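Local coordinates for chitinase A (Pteris ryukyuensis, PDB 4RL3), which probably hydrolyses the glycosidic bonds of chitin, being the catalytic domain of a class III, family 18 chitinase, at residues 3-8 against 29-34; 75-80 against 117-122. All coordinates share one frame; numbering follows the deposited sequence.

Contact 1: 3-8 against 29-34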
loop_
_atom_site.group_PDB
_atom_site.type_symbol
_atom_site.label_atom_id
_atom_site.label_comp_id
_atom_site.label_asym_id
_atom_site.label_seq_id
_atom_site.Cartn_x
_atom_site.Cartn_y
_atom_site.Cartn_z
ATOM N N VAL A 3 2.165 -4.621 -12.729
ATOM C CA VAL A 3 1.995 -4.849 -11.289
ATOM C C VAL A 3 0.532 -4.698 -10.863
ATOM O O VAL A 3 -0.122 -3.713 -11.192
ATOM C CB VAL A 3 2.881 -3.886 -10.482
ATOM C CG1 VAL A 3 2.625 -4.007 -8.981
ATOM C CG2 VAL A 3 4.340 -4.140 -10.812
ATOM N N PHE A 4 0.021 -5.690 -10.146
ATOM C CA PHE A 4 -1.294 -5.567 -9.535
ATOM C C PHE A 4 -1.120 -5.778 -8.041
ATOM O O PHE A 4 -0.471 -6.738 -7.636
ATOM C CB PHE A 4 -2.287 -6.595 -10.085
ATOM C CG PHE A 4 -3.589 -6.568 -9.358
ATOM C CD1 PHE A 4 -4.491 -5.535 -9.592
ATOM C CD2 PHE A 4 -3.885 -7.508 -8.378
ATOM C CE1 PHE A 4 -5.677 -5.465 -8.898
ATOM C CE2 PHE A 4 -5.065 -7.433 -7.677
ATOM C CZ PHE A 4 -5.959 -6.412 -7.935
ATOM N N ARG A 5 -1.693 -4.890 -7.233
ATOM C CA ARG A 5 -1.598 -5.014 -5.769
ATOM C C ARG A 5 -2.961 -4.923 -5.094
ATOM O O ARG A 5 -3.846 -4.207 -5.561
ATOM C CB ARG A 5 -0.661 -3.958 -5.179
ATOM C CG ARG A 5 0.468 -3.539 -6.115
ATOM C CD ARG A 5 1.443 -2.591 -5.456
ATOM N NE ARG A 5 2.385 -3.281 -4.581
ATOM C CZ ARG A 5 3.113 -2.687 -3.635
ATOM N NH1 ARG A 5 2.985 -1.392 -3.398
ATOM N NH2 ARG A 5 3.943 -3.415 -2.895
ATOM N N GLU A 6 -3.108 -5.676 -4.005
ATOM C CA GLU A 6 -4.365 -5.810 -3.275
ATOM C C GLU A 6 -4.096 -5.649 -1.779
ATOM O O GLU A 6 -3.448 -6.507 -1.166
ATOM C CB GLU A 6 -4.969 -7.199 -3.544
ATOM C CG GLU A 6 -6.340 -7.457 -2.920
ATOM C CD GLU A 6 -7.499 -6.959 -3.758
ATOM O OE1 GLU A 6 -7.276 -6.293 -4.788
ATOM O OE2 GLU A 6 -8.648 -7.233 -3.355
ATOM N N TYR A 7 -4.595 -4.567 -1.183
ATOM C CA TYR A 7 -4.579 -4.448 0.279
ATOM C C TYR A 7 -5.526 -5.466 0.896
ATOM O O TYR A 7 -6.595 -5.754 0.331
ATOM C CB TYR A 7 -4.965 -3.039 0.744
ATOM C CG TYR A 7 -3.897 -1.981 0.534
ATOM C CD1 TYR A 7 -3.743 -1.338 -0.699
ATOM C CD2 TYR A 7 -3.044 -1.616 1.566
ATOM C CE1 TYR A 7 -2.780 -0.373 -0.886
ATOM C CE2 TYR A 7 -2.075 -0.635 1.385
ATOM C CZ TYR A 7 -1.942 -0.022 0.154
ATOM O OH TYR A 7 -0.983 0.945 -0.060
ATOM N N ILE A 8 -5.133 -6.027 2.041
ATOM C CA ILE A 8 -5.951 -7.026 2.717
ATOM C C ILE A 8 -5.667 -7.119 4.213
ATOM O O ILE A 8 -4.514 -7.070 4.639
ATOM C CB ILE A 8 -5.748 -8.412 2.057
ATOM C CG1 ILE A 8 -6.641 -9.490 2.700
ATOM C CG2 ILE A 8 -4.285 -8.848 2.094
ATOM C CD1 ILE A 8 -6.763 -10.732 1.862
ATOM N N HIS A 29 0.960 -8.530 -5.934
ATOM C CA HIS A 29 1.310 -8.240 -4.545
ATOM C C HIS A 29 0.078 -8.169 -3.660
ATOM O O HIS A 29 -0.810 -7.349 -3.908
ATOM C CB HIS A 29 2.035 -6.896 -4.418
ATOM C CG HIS A 29 3.306 -6.799 -5.207
ATOM N ND1 HIS A 29 3.949 -5.601 -5.432
ATOM C CD2 HIS A 29 4.073 -7.748 -5.801
ATOM C CE1 HIS A 29 5.037 -5.809 -6.151
ATOM N NE2 HIS A 29 5.139 -7.103 -6.381
ATOM N N PHE A 30 0.018 -9.005 -2.623
ATOM C CA PHE A 30 -0.871 -8.711 -1.503
ATOM C C PHE A 30 -0.151 -7.725 -0.582
ATOM O O PHE A 30 1.064 -7.803 -0.409
ATOM C CB PHE A 30 -1.214 -9.965 -0.699
ATOM C CG PHE A 30 -2.138 -10.917 -1.396
ATOM C CD1 PHE A 30 -3.486 -10.628 -1.516
ATOM C CD2 PHE A 30 -1.670 -12.126 -1.895
ATOM C CE1 PHE A 30 -4.346 -11.506 -2.133
ATOM C CE2 PHE A 30 -2.533 -13.012 -2.522
ATOM C CZ PHE A 30 -3.867 -12.701 -2.639
ATOM N N ILE A 31 -0.914 -6.818 0.020
ATOM C CA ILE A 31 -0.377 -5.904 1.024
ATOM C C ILE A 31 -1.197 -6.018 2.304
ATOM O O ILE A 31 -2.326 -5.530 2.381
ATOM C CB ILE A 31 -0.360 -4.447 0.536
ATOM C CG1 ILE A 31 0.297 -4.334 -0.839
ATOM C CG2 ILE A 31 0.391 -3.577 1.548
ATOM C CD1 ILE A 31 0.208 -2.950 -1.425
ATOM N N LEU A 32 -0.623 -6.684 3.296
ATOM C CA LEU A 32 -1.239 -6.813 4.609
ATOM C C LEU A 32 -1.402 -5.446 5.242
ATOM O O LEU A 32 -0.442 -4.670 5.300
ATOM C CB LEU A 32 -0.381 -7.715 5.513
ATOM C CG LEU A 32 -0.412 -9.190 5.134
ATOM C CD1 LEU A 32 0.714 -9.980 5.801
ATOM C CD2 LEU A 32 -1.772 -9.785 5.456
ATOM N N ALA A 33 -2.608 -5.167 5.732
ATOM C CA ALA A 33 -2.922 -3.875 6.331
ATOM C C ALA A 33 -3.475 -4.135 7.737
ATOM O O ALA A 33 -4.504 -4.778 7.839
ATOM C CB ALA A 33 -3.944 -3.146 5.464
ATOM N N PHE A 34 -2.842 -3.684 8.827
ATOM C CA PHE A 34 -1.655 -2.826 8.892
ATOM C C PHE A 34 -0.738 -3.290 10.027
ATOM O O PHE A 34 -1.205 -3.872 11.018
ATOM C CB PHE A 34 -2.078 -1.392 9.225
ATOM C CG PHE A 34 -2.863 -0.715 8.141
ATOM C CD1 PHE A 34 -2.208 -0.166 7.053
ATOM C CD2 PHE A 34 -4.253 -0.622 8.209
ATOM C CE1 PHE A 34 -2.913 0.456 6.050
ATOM C CE2 PHE A 34 -4.970 0.013 7.212
ATOM C CZ PHE A 34 -4.298 0.549 6.128
#
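Arg5 and His29 meet on the closely packed face of this strand pair, where Tyr7 and Ile31 also lie. The arginine chain bends at CG-CD (chi3 79°), which swings its guanidinium beside the imidazole edge: Arg5 NE gives a bent hydrogen bond to His29 ND1 (2.9 Å), close to the ring plane, and NH2 adds a weak second one to the same nitrogen. The guanidinium and imidazole planes are 79° apart, nearly perpendicular. Ile31 CD1 lies over the centre of the guanidinium face, 3.7 Å from Arg5 CZ, and the same methyl sits on a face of the Tyr7 ring in a CH-pi contact, wedged between the two. Arg5 NH1 is held by Asn181 OD1 and Ser155 OG; an alanine in place of Arg5 would probably deprive both of this bond, leave His29 ND1 without the NE donor and take the flat cover from Ile31 CD1. Tyr7 OH reaches on to Asp120 and Asn181. This is the interior of the TIM barrel of family 18, built of parallel strands: backbone bonds such as Glu6 N to His29 O (2.8 Å) and Ile8 N to Ile31 O (2.9 Å) stitch them at a 23° twist. The outward face, with Glu6, Ile8, Phe30 and Leu32, is looser. Ile8 CG2 comes no nearer than 4.1 Å to Phe30 CD1 and 4.3 Å to Leu32 CD2, while the carboxylate of Glu6 leads away from the neighbouring strand. At the partly exposed N-terminal end, Val3 CG1 grazes His29 ND1 at 4.1 Å.

Contact 2: 75-80 against 117-122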
loop_
_atom_site.group_PDB
_atom_site.type_symbol
_atom_site.label_atom_id
_atom_site.label_comp_id
_atom_site.label_asym_id
_atom_site.label_seq_id
_atom_site.Cartn_x
_atom_site.Cartn_y
_atom_site.Cartn_z
ATOM N N VAL A 75 4.029 -10.909 -0.888
ATOM C CA VAL A 75 3.184 -10.340 0.167
ATOM C C VAL A 75 3.987 -9.286 0.925
ATOM O O VAL A 75 5.091 -9.557 1.390
ATOM C CB VAL A 75 2.631 -11.421 1.129
ATOM C CG1 VAL A 75 1.689 -10.801 2.159
ATOM C CG2 VAL A 75 1.895 -12.494 0.337
ATOM N N MET A 76 3.446 -8.074 1.000
ATOM C CA MET A 76 4.101 -6.961 1.696
ATOM C C MET A 76 3.259 -6.578 2.910
ATOM O O MET A 76 2.191 -7.152 3.124
ATOM C CB MET A 76 4.292 -5.787 0.720
ATOM C CG MET A 76 5.294 -6.061 -0.419
ATOM S SD MET A 76 4.567 -7.005 -1.763
ATOM C CE MET A 76 5.927 -6.919 -2.926
ATOM N N VAL A 77 3.744 -5.640 3.723
ATOM C CA VAL A 77 2.944 -5.128 4.829
ATOM C C VAL A 77 2.925 -3.605 4.766
ATOM O O VAL A 77 3.946 -2.983 4.490
ATOM C CB VAL A 77 3.464 -5.644 6.204
ATOM C CG1 VAL A 77 4.920 -5.279 6.431
ATOM C CG2 VAL A 77 2.578 -5.168 7.364
ATOM N N SER A 78 1.752 -3.030 5.015
ATOM C CA SER A 78 1.560 -1.587 5.048
ATOM C C SER A 78 1.613 -1.067 6.480
ATOM O O SER A 78 1.101 -1.700 7.403
ATOM C CB SER A 78 0.221 -1.232 4.410
ATOM O OG SER A 78 0.101 0.169 4.258
ATOM N N LEU A 79 2.264 0.085 6.641
ATOM C CA LEU A 79 2.500 0.711 7.937
ATOM C C LEU A 79 1.566 1.881 8.165
ATOM O O LEU A 79 1.433 2.761 7.311
ATOM C CB LEU A 79 3.933 1.213 8.034
ATOM C CG LEU A 79 5.057 0.291 7.589
ATOM C CD1 LEU A 79 6.390 0.950 7.901
ATOM C CD2 LEU A 79 4.976 -1.080 8.232
ATOM N N GLY A 80 0.937 1.890 9.342
ATOM C CA GLY A 80 0.166 3.035 9.802
ATOM C C GLY A 80 -1.319 2.898 9.601
ATOM O O GLY A 80 -2.017 2.378 10.457
ATOM N N ASP A 117 7.871 -9.698 1.669
ATOM C CA ASP A 117 8.718 -9.245 0.576
ATOM C C ASP A 117 8.976 -7.749 0.566
ATOM O O ASP A 117 9.765 -7.264 -0.246
ATOM C CB ASP A 117 8.049 -9.627 -0.744
ATOM C CG ASP A 117 7.967 -11.126 -0.935
ATOM O OD1 ASP A 117 9.035 -11.715 -1.201
ATOM O OD2 ASP A 117 6.871 -11.707 -0.783
ATOM N N GLY A 118 8.306 -7.002 1.445
ATOM C CA GLY A 118 8.401 -5.562 1.389
ATOM C C GLY A 118 7.468 -4.821 2.307
ATOM O O GLY A 118 6.667 -5.423 3.030
ATOM N N ILE A 119 7.606 -3.497 2.290
ATOM C CA ILE A 119 6.793 -2.618 3.121
ATOM C C ILE A 119 6.213 -1.480 2.295
ATOM O O ILE A 119 6.785 -1.066 1.290
ATOM C CB ILE A 119 7.575 -2.037 4.326
ATOM C CG1 ILE A 119 8.739 -1.133 3.891
ATOM C CG2 ILE A 119 8.087 -3.177 5.202
ATOM C CD1 ILE A 119 9.315 -0.288 5.007
ATOM N N ASP A 120 5.064 -0.998 2.747
ATOM C CA ASP A 120 4.335 0.107 2.148
ATOM C C ASP A 120 4.119 1.139 3.253
ATOM O O ASP A 120 3.711 0.785 4.360
ATOM C CB ASP A 120 2.983 -0.403 1.627
ATOM C CG ASP A 120 2.092 0.703 1.120
ATOM O OD1 ASP A 120 2.460 1.335 0.109
ATOM O OD2 ASP A 120 1.018 0.930 1.708
ATOM N N ILE A 121 4.386 2.405 2.944
ATOM C CA ILE A 121 4.263 3.487 3.920
ATOM C C ILE A 121 2.911 4.184 3.763
ATOM O O ILE A 121 2.648 4.824 2.745
ATOM C CB ILE A 121 5.398 4.522 3.753
ATOM C CG1 ILE A 121 6.766 3.847 3.585
ATOM C CG2 ILE A 121 5.397 5.491 4.941
ATOM C CD1 ILE A 121 7.216 2.921 4.703
ATOM N N ASP A 122 2.068 4.084 4.792
ATOM C CA ASP A 122 0.687 4.578 4.710
ATOM C C ASP A 122 0.302 5.359 5.963
ATOM O O ASP A 122 -0.827 5.261 6.439
ATOM C CB ASP A 122 -0.282 3.415 4.469
ATOM C CG ASP A 122 -1.693 3.868 4.110
ATOM O OD1 ASP A 122 -1.841 4.945 3.475
ATOM O OD2 ASP A 122 -2.653 3.116 4.449
#
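Asp117, just ahead of its strand, clasps Val75 by two bonds: its N gives to Val75 O (2.8 Å), and its OD2 takes Val75 N (3.0 Å) on the anti lone pair. With CG anti to the carbonyl carbon (chi1 -65°), the carboxylate lies back alongside the neighbouring strand; Lys67 forms a salt bridge with the same OD2. At Gly118 the lack of a side chain matters, because a CB would press against Met76 CG; its buried N has no partner, whereas its O receives Val77 N. Ile119 turns to the outer face, and its CG2 touches Val77 CG1 at 4.0 Å, under Leu141 and Leu145 of helix 131-147. Asp120 points the other way, into the barrel. Its OD2 accepts the Ser78 hydroxyl (OG to OD2 2.8 Å) through the anti lone pair, Tyr7 OH shares OD2, and Ser155 OG bonds OD1, so three hydroxyls grip the carboxylate and the group is unlikely to turn. Ile121 goes outward again, its CD1 meeting Leu79 CD1 at 3.8 Å. Last comes Asp122, whose N reaches Leu79 O (2.9 Å); its CB rests 3.3 Å from Ser78 OG, and its side chain lies about 3 Å from a bound acetate ion. Asp117, Asp120 and Asp122 are spaced as the three aspartates of the DxxDxDxE signature of family 18 chitinases, carried on a barrel strand that in this family brings the catalytic glutamate to the active-site cleft.

From the N terminus, the chain runs up strand 3-8, passes through a connection without helix and returns at 29-34, where contact 1 closes that first loop. Strand 27-36 then leads by way of helix 60-69 to strand 73-81, and helix 96-114 carries the chain on to 117-122, so contact 2 closes a beta-alpha-beta crossover. The contacts are in series, neither nested nor crossed. Strands 27-36 and 73-81 are neighbours, bonded for instance by Ser78 N to Leu32 O (2.8 Å), so four consecutive strands of the barrel wall are joined edge to edge. Across the interior, Tyr7 OH lies 2.7 Å from Asp120 OD2, tying the first strand to the fourth.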